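PDB 2XZI: extracellular sialidase/neuraminidase, putative from Aspergillus fumigatus, which is a KDNase that cleaves terminal KDN (deaminated neuraminic acid) residues, probably as a retaining glycoside hydrolase with a six-bladed propeller fold. Local coordinates for residues 15-19 with 70-74; 277-281 with 292-296; 353-357 with 366-370. All coordinates share one frame; numbering follows the deposited sequence. Where two conformers were deposited one is given.

Interaction 1 of 3, residues 15-19 with 70-74; sequences FPLFR and LVYKR
Lys73 and Leu17 make the tight part of this contact. The lysine chain runs straight beyond CG, and its NZ ends 2.8 Å from Leu17 O, meeting the carbonyl nearly head-on (C=O...N angle 164°). On the way its CD passes Leu17 CD1 at 3.8 Å, the two side chains lying alongside one another and pointing opposite ways. Leu17 CG stands anti to the backbone N (chi1 -176°), which brings its CD1 branch against the lysine methylenes. A second grip on the ammonium comes from Asp27, which forms a salt bridge with NZ and also accepts the backbone N-H of Arg19, giving the buried charge a counterion. The segments belong to adjacent blades of a beta propeller: residues 15-19 end the outermost strand of one sheet, in a classic beta bulge where Leu17 and Phe18 both face Ile370, while 70-74 lies in the third strand of the next. Around Phe18 the fit is looser. The edge of its ring looks toward the backbone of Tyr72, with CE2 4.4 Å from Tyr72 C; CE2 is also 4.3 Å from Val71 CG2, and CZ is 4.2 Å from Lys73 N. Lys73 NZ lies 5.8 Å from the ring centroid, at most a weak cation-pi attraction. Tyr72 CB points away from residues 15-19, and its ring packs edge-to-face with Trp165. Arg19, partly exposed, directs its guanidinium to the backbone carbonyl of Ala24.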
ATOM      1  N   PHE A  15      -4.041   4.520  16.344  1.00  6.40           N
ATOM      2  CA  PHE A  15      -5.095   3.613  16.791  1.00  6.64           C
ATOM      3  C   PHE A  15      -5.398   2.575  15.718  1.00  6.61           C
ATOM      4  O   PHE A  15      -5.150   2.818  14.540  1.00  6.36           O
ATOM      5  CB  PHE A  15      -6.370   4.378  17.229  1.00  6.54           C
ATOM      6  CG  PHE A  15      -6.894   5.368  16.222  1.00  6.86           C
ATOM      7  CD1 PHE A  15      -7.826   4.990  15.251  1.00  7.02           C
ATOM      8  CD2 PHE A  15      -6.501   6.694  16.286  1.00  7.40           C
ATOM      9  CE1 PHE A  15      -8.325   5.933  14.337  1.00  8.06           C
ATOM     10  CE2 PHE A  15      -6.977   7.636  15.377  1.00  8.25           C
ATOM     11  CZ  PHE A  15      -7.891   7.251  14.390  1.00  7.62           C
ATOM     12  N   PRO A  16      -5.950   1.415  16.109  1.00  6.48           N
ATOM     13  CA  PRO A  16      -6.363   0.443  15.074  1.00  6.76           C
ATOM     14  C   PRO A  16      -7.493   1.001  14.204  1.00  6.27           C
ATOM     15  O   PRO A  16      -8.456   1.603  14.726  1.00  8.66           O
ATOM     16  CB  PRO A  16      -6.841  -0.770  15.880  1.00  7.14           C
ATOM     17  CG  PRO A  16      -6.303  -0.539  17.281  1.00  8.03           C
ATOM     18  CD  PRO A  16      -6.224   0.926  17.474  1.00  7.18           C
ATOM     19  N   LEU A  17      -7.360   0.819  12.886  1.00  6.67           N
ATOM     20  CA  LEU A  17      -8.405   1.261  11.971  1.00  6.20           C
ATOM     21  C   LEU A  17      -9.157   0.096  11.327  1.00  5.75           C
ATOM     22  O   LEU A  17     -10.344   0.223  10.975  1.00  6.75           O
ATOM     23  CB  LEU A  17      -7.834   2.207  10.901  1.00  5.77           C
ATOM     24  CG  LEU A  17      -8.839   2.825   9.932  1.00  6.60           C
ATOM     25  CD1 LEU A  17      -9.869   3.649  10.714  1.00  8.54           C
ATOM     26  CD2 LEU A  17      -8.145   3.677   8.860  1.00  8.83           C
ATOM     27  N   PHE A  18      -8.471  -1.023  11.132  1.00  5.34           N
ATOM     28  CA  PHE A  18      -9.123  -2.233  10.635  1.00  5.58           C
ATOM     29  C   PHE A  18      -8.924  -3.294  11.705  1.00  5.90           C
ATOM     30  O   PHE A  18      -7.809  -3.752  11.945  1.00  7.34           O
ATOM     31  CB  PHE A  18      -8.541  -2.666   9.277  1.00  6.14           C
ATOM     32  CG  PHE A  18      -8.808  -1.687   8.159  1.00  6.15           C
ATOM     33  CD1 PHE A  18      -7.951  -0.616   7.929  1.00  5.21           C
ATOM     34  CD2 PHE A  18      -9.907  -1.843   7.325  1.00  6.42           C
ATOM     35  CE1 PHE A  18      -8.189   0.273   6.896  1.00  5.08           C
ATOM     36  CE2 PHE A  18     -10.171  -0.953   6.280  1.00  5.73           C
ATOM     37  CZ  PHE A  18      -9.308   0.111   6.052  1.00  6.41           C
ATOM     38  N   ARG A  19     -10.026  -3.616  12.384  1.00  7.29           N
ATOM     39  CA  ARG A  19     -10.037  -4.430  13.593  1.00  7.83           C
ATOM     40  C   ARG A  19     -10.428  -5.857  13.247  1.00  6.92           C
ATOM     41  O   ARG A  19     -11.543  -6.106  12.789  1.00  7.96           O
ATOM     42  CB  ARG A  19     -11.030  -3.832  14.592  1.00  8.84           C
ATOM     43  CG  ARG A  19     -10.653  -2.407  15.018  1.00  9.69           C
ATOM     44  CD  ARG A  19     -11.694  -1.777  15.953  1.00 12.05           C
ATOM     45  NE  ARG A  19     -11.690  -2.430  17.266  1.00 15.06           N
ATOM     46  CZ  ARG A  19     -10.923  -2.083  18.298  1.00 16.91           C
ATOM     47  NH1 ARG A  19     -10.086  -1.051  18.205  1.00 15.63           N
ATOM     48  NH2 ARG A  19     -10.985  -2.778  19.430  1.00 16.98           N
ATOM     49  N   LEU A  70     -12.086  -6.649  -1.239  1.00  6.13           N
ATOM     50  CA  LEU A  70     -11.414  -5.355  -1.131  1.00  6.37           C
ATOM     51  C   LEU A  70     -12.322  -4.404  -0.388  1.00  6.12           C
ATOM     52  O   LEU A  70     -13.387  -4.041  -0.895  1.00  7.09           O
ATOM     53  CB  LEU A  70     -11.082  -4.791  -2.516  1.00  6.85           C
ATOM     54  CG  LEU A  70      -9.866  -3.863  -2.612  1.00  7.83           C
ATOM     55  CD1 LEU A  70     -10.047  -2.552  -1.830  1.00  7.65           C
ATOM     56  CD2 LEU A  70      -8.605  -4.548  -2.191  1.00  9.84           C
ATOM     57  N   VAL A  71     -11.889  -4.015   0.809  1.00  5.76           N
ATOM     58  CA  VAL A  71     -12.685  -3.192   1.721  1.00  6.13           C
ATOM     59  C   VAL A  71     -12.044  -1.822   1.917  1.00  6.56           C
ATOM     60  O   VAL A  71     -10.893  -1.609   1.538  1.00  6.37           O
ATOM     61  CB  VAL A  71     -12.941  -3.920   3.083  1.00  6.20           C
ATOM     62  CG1 VAL A  71     -13.757  -5.203   2.847  1.00  7.08           C
ATOM     63  CG2 VAL A  71     -11.631  -4.194   3.852  1.00  7.43           C
ATOM     64  N   TYR A  72     -12.794  -0.883   2.488  1.00  6.09           N
ATOM     65  CA  TYR A  72     -12.277   0.446   2.713  1.00  6.36           C
ATOM     66  C   TYR A  72     -13.034   1.199   3.796  1.00  6.97           C
ATOM     67  O   TYR A  72     -14.154   0.810   4.173  1.00  7.07           O
ATOM     68  CB  TYR A  72     -12.268   1.252   1.411  1.00  6.29           C
ATOM     69  CG  TYR A  72     -13.606   1.755   0.907  1.00  6.23           C
ATOM     70  CD1 TYR A  72     -14.522   0.899   0.315  1.00  8.26           C
ATOM     71  CD2 TYR A  72     -13.926   3.108   0.975  1.00  6.75           C
ATOM     72  CE1 TYR A  72     -15.731   1.370  -0.182  1.00  7.84           C
ATOM     73  CE2 TYR A  72     -15.147   3.589   0.485  1.00  8.44           C
ATOM     74  CZ  TYR A  72     -16.037   2.719  -0.102  1.00  8.41           C
ATOM     75  OH  TYR A  72     -17.253   3.163  -0.598  1.00  9.16           O
ATOM     76  N   LYS A  73     -12.414   2.270   4.268  1.00  7.00           N
ATOM     77  CA  LYS A  73     -13.074   3.266   5.103  1.00  6.32           C
ATOM     78  C   LYS A  73     -12.708   4.639   4.606  1.00  6.63           C
ATOM     79  O   LYS A  73     -11.612   4.858   4.104  1.00  7.60           O
ATOM     80  CB  LYS A  73     -12.623   3.139   6.554  1.00  7.39           C
ATOM     81  CG  LYS A  73     -13.102   1.893   7.272  1.00  7.94           C
ATOM     82  CD  LYS A  73     -12.649   1.899   8.713  1.00  7.50           C
ATOM     83  CE  LYS A  73     -13.278   0.734   9.430  1.00  8.59           C
ATOM     84  NZ  LYS A  73     -13.088   0.799  10.886  1.00  9.91           N
ATOM     85  N   ARG A  74     -13.625   5.585   4.754  1.00  6.56           N
ATOM     86  CA  ARG A  74     -13.334   6.983   4.484  1.00  6.86           C
ATOM     87  C   ARG A  74     -13.433   7.766   5.776  1.00  6.86           C
ATOM     88  O   ARG A  74     -14.155   7.373   6.690  1.00  6.73           O
ATOM     89  CB  ARG A  74     -14.379   7.582   3.534  1.00  6.52           C
ATOM     90  CG  ARG A  74     -14.766   6.718   2.339  1.00  8.46           C
ATOM     91  CD  ARG A  74     -15.608   7.558   1.380  1.00  9.62           C
ATOM     92  NE  ARG A  74     -16.812   8.101   2.025  1.00  8.55           N
ATOM     93  CZ  ARG A  74     -17.515   9.134   1.562  1.00  8.70           C
ATOM     94  NH1 ARG A  74     -17.143   9.783   0.471  1.00 10.43           N
ATOM     95  NH2 ARG A  74     -18.595   9.549   2.219  1.00 10.72           N
TER

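Interaction 2 of 3, residues 277-281 with 292-296; sequences QGSVL and IFLNS
Four backbone hydrogen bonds join Ser279 to Leu294 and Leu281 to Ile292, two antiparallel hydrogen-bonded pairs of a beta hairpin. Ser279 N reaches Leu294 O and Leu294 N returns to Ser279 O, both at 2.9 Å; Ile292 N to Leu281 O is the straightest, with an N-H...O angle of 178°. Between them Val280 and Phe293 form the non-hydrogen-bonded pair, where Val280 CA makes a CA-H...O contact of 3.3 Å with Ile292 O. Gly278 still runs close to Asn295, its CA 3.4 Å from Leu294 O; beyond it a water bridges the strands, donating to Gln277 O and accepting from Ser296 N.

Side-chain packing falls on two faces. On one, Phe293 CG is anti to the backbone N (chi1 -177°), which carries the ring toward the partner strand: Val280 CB meets its edge at CD1, 4.1 Å away, and the same CD1 packs closely against an oxygen, 3.2 Å from Ser279 O. Val280 goes on to touch Thr231 and Val233 of the preceding blade. On the other face Leu281 CB and Ile292 CB touch at 4.2 Å, and the hydroxyl oxygen Ser279 OG packs 3.5 Å from Leu294 CB.

Polar side chains look outside the hairpin: Ser279 OG hydrogen-bonds to Ser339 OG of the following blade, while Asn295 ND2 reaches Asp273 and the Pro272 carbonyl. Backbone bonding thus joins the two strands, and the hydroxyl pair and side-chain packing knit this blade of the propeller to the neighbours before and after it.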
ATOM      1  N   GLN A 277       6.836  -5.733   1.656  1.00  5.20           N
ATOM      2  CA  GLN A 277       6.452  -4.489   1.009  1.00  5.15           C
ATOM      3  C   GLN A 277       6.879  -3.268   1.850  1.00  4.75           C
ATOM      4  O   GLN A 277       7.030  -3.359   3.064  1.00  4.85           O
ATOM      5  CB  GLN A 277       4.945  -4.552   0.737  1.00  5.51           C
ATOM      6  CG  GLN A 277       4.301  -3.321   0.099  1.00  5.81           C
ATOM      7  CD  GLN A 277       3.766  -2.309   1.103  1.00  4.86           C
ATOM      8  OE1 GLN A 277       4.145  -2.305   2.275  1.00  5.30           O
ATOM      9  NE2 GLN A 277       2.856  -1.447   0.651  1.00  6.59           N
ATOM     10  N   GLY A 278       7.105  -2.140   1.185  1.00  4.37           N
ATOM     11  CA  GLY A 278       7.357  -0.864   1.846  1.00  5.10           C
ATOM     12  C   GLY A 278       6.504   0.201   1.183  1.00  4.97           C
ATOM     13  O   GLY A 278       5.695  -0.108   0.287  1.00  5.70           O
ATOM     14  N   SER A 279       6.685   1.453   1.620  1.00  4.55           N
ATOM     15  CA  SER A 279       5.964   2.584   1.054  1.00  5.16           C
ATOM     16  C   SER A 279       6.894   3.794   0.960  1.00  5.28           C
ATOM     17  O   SER A 279       7.859   3.912   1.729  1.00  4.57           O
ATOM     18  CB  SER A 279       4.667   2.876   1.841  1.00  5.31           C
ATOM     19  OG  SER A 279       4.926   3.115   3.230  1.00  6.12           O
ATOM     20  N   VAL A 280       6.588   4.685   0.019  1.00  4.75           N
ATOM     21  CA  VAL A 280       7.406   5.863  -0.235  1.00  5.37           C
ATOM     22  C   VAL A 280       6.453   7.022  -0.584  1.00  5.58           C
ATOM     23  O   VAL A 280       5.365   6.782  -1.103  1.00  5.74           O
ATOM     24  CB  VAL A 280       8.422   5.601  -1.389  1.00  4.53           C
ATOM     25  CG1 VAL A 280       7.705   5.469  -2.762  1.00  5.56           C
ATOM     26  CG2 VAL A 280       9.513   6.681  -1.415  1.00  5.44           C
ATOM     27  N   LEU A 281       6.863   8.258  -0.286  1.00  5.24           N
ATOM     28  CA  LEU A 281       5.973   9.409  -0.404  1.00  5.58           C
ATOM     29  C   LEU A 281       6.757  10.675  -0.723  1.00  5.53           C
ATOM     30  O   LEU A 281       7.720  10.991  -0.037  1.00  5.77           O
ATOM     31  CB  LEU A 281       5.197   9.607   0.902  1.00  5.91           C
ATOM     32  CG  LEU A 281       4.213  10.775   0.939  1.00  7.58           C
ATOM     33  CD1 LEU A 281       3.025  10.472   0.012  1.00  8.14           C
ATOM     34  CD2 LEU A 281       3.694  11.034   2.352  1.00  9.13           C
ATOM     35  N   ILE A 292       9.802  10.723   1.869  1.00  5.16           N
ATOM     36  CA  ILE A 292       9.579   9.884   3.045  1.00  5.60           C
ATOM     37  C   ILE A 292       9.569   8.406   2.625  1.00  4.93           C
ATOM     38  O   ILE A 292       9.031   8.046   1.576  1.00  5.20           O
ATOM     39  CB  ILE A 292       8.214  10.219   3.737  1.00  5.28           C
ATOM     40  CG1 ILE A 292       7.902  11.733   3.781  1.00  6.37           C
ATOM     41  CG2 ILE A 292       8.150   9.549   5.116  1.00  4.78           C
ATOM     42  CD1 ILE A 292       8.925  12.609   4.550  1.00  7.10           C
ATOM     43  N   PHE A 293      10.183   7.554   3.448  1.00  5.54           N
ATOM     44  CA  PHE A 293      10.193   6.108   3.210  1.00  4.65           C
ATOM     45  C   PHE A 293       9.811   5.362   4.486  1.00  4.33           C
ATOM     46  O   PHE A 293      10.177   5.784   5.588  1.00  5.33           O
ATOM     47  CB  PHE A 293      11.565   5.642   2.715  1.00  5.34           C
ATOM     48  CG  PHE A 293      11.609   4.181   2.390  1.00  4.76           C
ATOM     49  CD1 PHE A 293      10.982   3.687   1.248  1.00  6.35           C
ATOM     50  CD2 PHE A 293      12.250   3.281   3.243  1.00  6.10           C
ATOM     51  CE1 PHE A 293      10.997   2.334   0.942  1.00  8.81           C
ATOM     52  CE2 PHE A 293      12.269   1.912   2.945  1.00  7.96           C
ATOM     53  CZ  PHE A 293      11.637   1.437   1.785  1.00  7.29           C
ATOM     54  N   LEU A 294       9.077   4.258   4.335  1.00  3.71           N
ATOM     55  CA  LEU A 294       8.653   3.435   5.464  1.00  4.33           C
ATOM     56  C   LEU A 294       8.746   1.962   5.105  1.00  4.20           C
ATOM     57  O   LEU A 294       8.230   1.527   4.073  1.00  4.21           O
ATOM     58  CB  LEU A 294       7.202   3.766   5.814  1.00  4.30           C
ATOM     59  CG  LEU A 294       6.516   2.985   6.936  1.00  5.02           C
ATOM     60  CD1 LEU A 294       7.239   3.027   8.273  1.00  6.14           C
ATOM     61  CD2 LEU A 294       5.103   3.561   7.079  1.00  5.19           C
ATOM     62  N   ASN A 295       9.414   1.191   5.961  1.00  4.25           N
ATOM     63  CA  ASN A 295       9.466  -0.267   5.821  1.00  5.04           C
ATOM     64  C   ASN A 295       9.915  -0.848   7.152  1.00  4.41           C
ATOM     65  O   ASN A 295      10.080  -0.112   8.137  1.00  6.18           O
ATOM     66  CB  ASN A 295      10.385  -0.717   4.651  1.00  5.19           C
ATOM     67  CG  ASN A 295      11.861  -0.876   5.055  1.00  5.69           C
ATOM     68  OD1 ASN A 295      12.402  -0.080   5.825  1.00  5.72           O
ATOM     69  ND2 ASN A 295      12.507  -1.918   4.518  1.00  7.09           N
ATOM     70  N   SER A 296      10.059  -2.172   7.199  1.00  5.88           N
ATOM     71  CA  SER A 296      10.696  -2.756   8.368  1.00  6.53           C
ATOM     72  C   SER A 296      12.203  -2.759   8.148  1.00  6.42           C
ATOM     73  O   SER A 296      12.713  -3.470   7.277  1.00  7.28           O
ATOM     74  CB  SER A 296      10.206  -4.169   8.627  1.00  6.69           C
ATOM     75  OG  SER A 296      10.786  -4.627   9.847  1.00  7.11           O
TER
HETATM   76  O   HOH W   1       9.427  -3.879   4.732  1.00  7.57           O

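Interaction 3 of 3, residues 353-357 with 366-370; sequences VESDF and SYRAI. With KDM (deamino-alpha-neuraminic acid), chain D.
Asp356 OD2 is gripped by three partners at once: the guanidinium of Arg368, a hydroxyl of bound deamino-alpha-neuraminic acid (KDM) and a water. KDM O5 donates to OD2 at 2.7 Å, and the water gives a further hydrogen bond. The arginine approaches differently. Its NE lies 3.1 Å from OD2, but the oxygen sits above one face of the guanidinium; with the N-H groups directed elsewhere, the attraction in this salt bridge is electrostatic rather than a hydrogen bond. Carboxylate and guanidinium are stacked, their planes 27° apart. A bend at chi2 (-62°) folds the arginine chain back to bring CD and NE under the carboxylate, with CD 3.3 Å from Asp356 CG. The water also accepts a weak bond from Arg368 NH2 and meets KDM O7, while Asp356 OD1 takes the N-H of Phe358, which holds the carboxylate's rotation. The nearby positive charge would be expected to favour the ionised aspartate.

Behind this polar cluster the strands are antiparallel. Ser355 N bonds to Ala369 O at 2.8 Å and Ala369 N to Ser355 O, and Phe357 N extends the pairing to Tyr367 O with an N-H...O angle of 171°. The edge of the Phe357 ring meets that oxygen, CD1 3.5 Å from Tyr367 O, and CD1 also packs on Tyr367 CB at 3.9 Å.

Glu354, on the same face as Asp356, holds Arg39 by a salt bridge and accepts from Ile40 N and Tyr338 N, so it is a second-shell residue of the other KDM pocket. The hairpin is the middle of a four-stranded antiparallel propeller blade, and its end carries a second KDM site, completed by Ser301, Arg302, Arg303 and Thr362.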
ATOM      1  N   VAL A 353      -0.360   0.685   8.819  1.00  4.62           N
ATOM      2  CA  VAL A 353       0.682  -0.303   9.111  1.00  4.92           C
ATOM      3  C   VAL A 353       0.029  -1.595   9.605  1.00  5.00           C
ATOM      4  O   VAL A 353      -0.808  -1.571  10.523  1.00  4.80           O
ATOM      5  CB  VAL A 353       1.697   0.199  10.192  1.00  4.94           C
ATOM      6  CG1 VAL A 353       2.908  -0.739  10.269  1.00  5.90           C
ATOM      7  CG2 VAL A 353       2.157   1.639   9.916  1.00  7.02           C
ATOM      8  N   GLU A 354       0.408  -2.712   8.991  1.00  4.91           N
ATOM      9  CA  GLU A 354      -0.024  -4.024   9.446  1.00  4.85           C
ATOM     10  C   GLU A 354       0.451  -4.354  10.854  1.00  6.20           C
ATOM     11  O   GLU A 354       1.509  -3.891  11.298  1.00  5.72           O
ATOM     12  CB  GLU A 354       0.501  -5.111   8.506  1.00  4.78           C
ATOM     13  CG  GLU A 354      -0.108  -5.069   7.126  1.00  4.61           C
ATOM     14  CD  GLU A 354       0.296  -6.295   6.285  1.00  4.68           C
ATOM     15  OE1 GLU A 354       1.422  -6.805   6.461  1.00  5.23           O
ATOM     16  OE2 GLU A 354      -0.501  -6.740   5.440  1.00  4.61           O
ATOM     17  N   SER A 355      -0.358  -5.168  11.529  1.00  6.25           N
ATOM     18  CA  SER A 355      -0.044  -5.700  12.850  0.60  6.48           C
ATOM     19  C   SER A 355      -0.503  -7.157  12.925  1.00  7.40           C
ATOM     20  O   SER A 355      -1.435  -7.529  12.252  1.00  7.52           O
ATOM     21  CB  SER A 355      -0.758  -4.865  13.904  0.60  7.62           C
ATOM     22  OG  SER A 355      -0.253  -5.128  15.193  0.60  8.01           O
ATOM     23  N   ASP A 356       0.133  -7.949  13.782  1.00  7.08           N
ATOM     24  CA  ASP A 356      -0.094  -9.395  13.822  1.00  8.04           C
ATOM     25  C   ASP A 356      -0.165  -9.839  15.256  1.00  8.45           C
ATOM     26  O   ASP A 356       0.783  -9.656  16.015  1.00  8.66           O
ATOM     27  CB  ASP A 356       1.077 -10.090  13.106  1.00  8.18           C
ATOM     28  CG  ASP A 356       0.880 -11.601  12.916  1.00  9.23           C
ATOM     29  OD1 ASP A 356      -0.010 -12.228  13.527  1.00  8.64           O
ATOM     30  OD2 ASP A 356       1.661 -12.175  12.142  1.00 13.27           O
ATOM     31  N   PHE A 357      -1.308 -10.399  15.635  1.00  8.70           N
ATOM     32  CA  PHE A 357      -1.466 -10.884  17.002  1.00  9.79           C
ATOM     33  C   PHE A 357      -0.580 -12.093  17.288  1.00 10.29           C
ATOM     34  O   PHE A 357      -0.192 -12.306  18.442  1.00 11.26           O
ATOM     35  CB  PHE A 357      -2.919 -11.201  17.291  1.00  9.80           C
ATOM     36  CG  PHE A 357      -3.759  -9.994  17.597  1.00  9.65           C
ATOM     37  CD1 PHE A 357      -4.376  -9.274  16.577  1.00 11.65           C
ATOM     38  CD2 PHE A 357      -3.930  -9.561  18.916  1.00 11.21           C
ATOM     39  CE1 PHE A 357      -5.156  -8.149  16.855  1.00 11.11           C
ATOM     40  CE2 PHE A 357      -4.703  -8.436  19.204  1.00 11.54           C
ATOM     41  CZ  PHE A 357      -5.322  -7.726  18.168  1.00 11.37           C
ATOM     42  N   SER A 366      -3.495 -16.750  12.793  1.00  8.95           N
ATOM     43  CA  SER A 366      -3.017 -15.534  13.434  1.00  8.43           C
ATOM     44  C   SER A 366      -3.770 -14.304  12.912  1.00  7.91           C
ATOM     45  O   SER A 366      -3.734 -13.985  11.713  1.00  8.28           O
ATOM     46  CB  SER A 366      -1.511 -15.378  13.276  1.00  9.31           C
ATOM     47  OG  SER A 366      -0.831 -16.291  14.134  1.00 10.18           O
ATOM     48  N   TYR A 367      -4.486 -13.642  13.810  1.00  7.71           N
ATOM     49  CA  TYR A 367      -5.297 -12.480  13.460  1.00  7.09           C
ATOM     50  C   TYR A 367      -4.428 -11.300  13.042  1.00  7.30           C
ATOM     51  O   TYR A 367      -3.453 -10.961  13.706  1.00  7.27           O
ATOM     52  CB  TYR A 367      -6.201 -12.099  14.632  1.00  8.04           C
ATOM     53  CG  TYR A 367      -7.244 -13.164  14.931  1.00  8.22           C
ATOM     54  CD1 TYR A 367      -8.419 -13.253  14.178  1.00 10.17           C
ATOM     55  CD2 TYR A 367      -7.038 -14.096  15.958  1.00  9.93           C
ATOM     56  CE1 TYR A 367      -9.371 -14.238  14.441  1.00 11.08           C
ATOM     57  CE2 TYR A 367      -7.989 -15.084  16.226  1.00 11.19           C
ATOM     58  CZ  TYR A 367      -9.140 -15.150  15.457  1.00 12.52           C
ATOM     59  OH  TYR A 367     -10.084 -16.131  15.720  1.00 14.42           O
ATOM     60  N   ARG A 368      -4.803 -10.685  11.924  1.00  6.75           N
ATOM     61  CA  ARG A 368      -4.058  -9.532  11.430  1.00  6.56           C
ATOM     62  C   ARG A 368      -4.934  -8.296  11.426  1.00  6.03           C
ATOM     63  O   ARG A 368      -6.078  -8.336  10.964  1.00  5.77           O
ATOM     64  CB  ARG A 368      -3.542  -9.781  10.014  1.00  7.53           C
ATOM     65  CG  ARG A 368      -2.843 -11.098   9.824  1.00  8.23           C
ATOM     66  CD  ARG A 368      -1.593 -11.226  10.696  1.00  9.71           C
ATOM     67  NE  ARG A 368      -0.818 -12.409  10.333  1.00 12.02           N
ATOM     68  CZ  ARG A 368       0.060 -12.441   9.330  1.00 14.87           C
ATOM     69  NH1 ARG A 368       0.293 -11.345   8.596  1.00 14.32           N
ATOM     70  NH2 ARG A 368       0.709 -13.569   9.055  1.00 13.39           N
ATOM     71  N   ALA A 369      -4.389  -7.196  11.948  1.00  5.90           N
ATOM     72  CA  ALA A 369      -5.098  -5.917  12.025  1.00  5.87           C
ATOM     73  C   ALA A 369      -4.284  -4.824  11.334  1.00  6.11           C
ATOM     74  O   ALA A 369      -3.118  -5.029  11.020  1.00  6.33           O
ATOM     75  CB  ALA A 369      -5.399  -5.540  13.472  1.00  6.44           C
ATOM     76  N   ILE A 370      -4.910  -3.677  11.102  1.00  5.94           N
ATOM     77  CA  ILE A 370      -4.205  -2.543  10.507  1.00  5.80           C
ATOM     78  C   ILE A 370      -4.326  -1.298  11.379  1.00  6.01           C
ATOM     79  O   ILE A 370      -5.420  -0.899  11.759  1.00  5.72           O
ATOM     80  CB  ILE A 370      -4.652  -2.284   9.039  1.00  4.60           C
ATOM     81  CG1 ILE A 370      -4.393  -3.526   8.185  1.00  5.43           C
ATOM     82  CG2 ILE A 370      -3.930  -1.071   8.477  1.00  6.13           C
ATOM     83  CD1 ILE A 370      -4.990  -3.466   6.759  1.00  7.03           C
TER
HETATM   84  C2  KDM D 501       7.379 -12.652  11.617  1.00 26.14           C
HETATM   85  C1  KDM D 501       8.190 -11.730  10.676  1.00 27.02           C
HETATM   86  C3  KDM D 501       6.701 -11.843  12.747  1.00 25.94           C
HETATM   87  C4  KDM D 501       5.541 -10.982  12.204  1.00 24.74           C
HETATM   88  C5  KDM D 501       4.583 -11.814  11.335  1.00 23.86           C
HETATM   89  C6  KDM D 501       5.359 -12.573  10.236  1.00 25.43           C
HETATM   90  C7  KDM D 501       4.608 -13.516   9.271  1.00 27.17           C
HETATM   91  C8  KDM D 501       5.595 -14.126   8.239  1.00 28.91           C
HETATM   92  C9  KDM D 501       4.961 -15.147   7.266  1.00 30.43           C
HETATM   93  O5  KDM D 501       3.597 -10.962  10.731  1.00 20.17           O
HETATM   94  O1A KDM D 501       8.147 -11.983   9.447  1.00 27.01           O
HETATM   95  O1B KDM D 501       8.835 -10.792  11.201  1.00 25.26           O
HETATM   96  O4  KDM D 501       4.838 -10.411  13.314  1.00 23.96           O
HETATM   97  O6  KDM D 501       6.376 -13.399  10.888  1.00 26.05           O
HETATM   98  O7  KDM D 501       3.966 -14.567  10.009  1.00 26.53           O
HETATM   99  O8  KDM D 501       6.230 -13.081   7.489  1.00 28.51           O
HETATM  100  O9  KDM D 501       3.589 -14.836   6.989  1.00 31.75           O
HETATM  101  O2  KDM D 501       8.260 -13.613  12.215  1.00 28.29           O
HETATM  102  O   HOH W   2       1.553 -14.623  11.500  1.00 19.60           O

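How the interactions relate
The three contacts follow one another along the chain and sample three blades and their junctions in the sialidase propeller. Interactions 1 and 3, their centres about 12 Å apart, share a sheet: strand 12-18 pairs with 368-375 through probable hydrogen bonds of Leu17 and Phe18 to Ile370, so the N-terminal strand completes the blade built from the C-terminal ones and closes the ring. From that blade, interaction 1 reaches across to the next sheet. Interaction 2 lies in the blade that precedes the one holding interaction 3, their centres about 18 Å apart, and about 19 Å from interaction 1, touching neither. Strand 334-343, which carries Tyr338 of one KDM pocket, pairs with 349-356 and packs on 279-284.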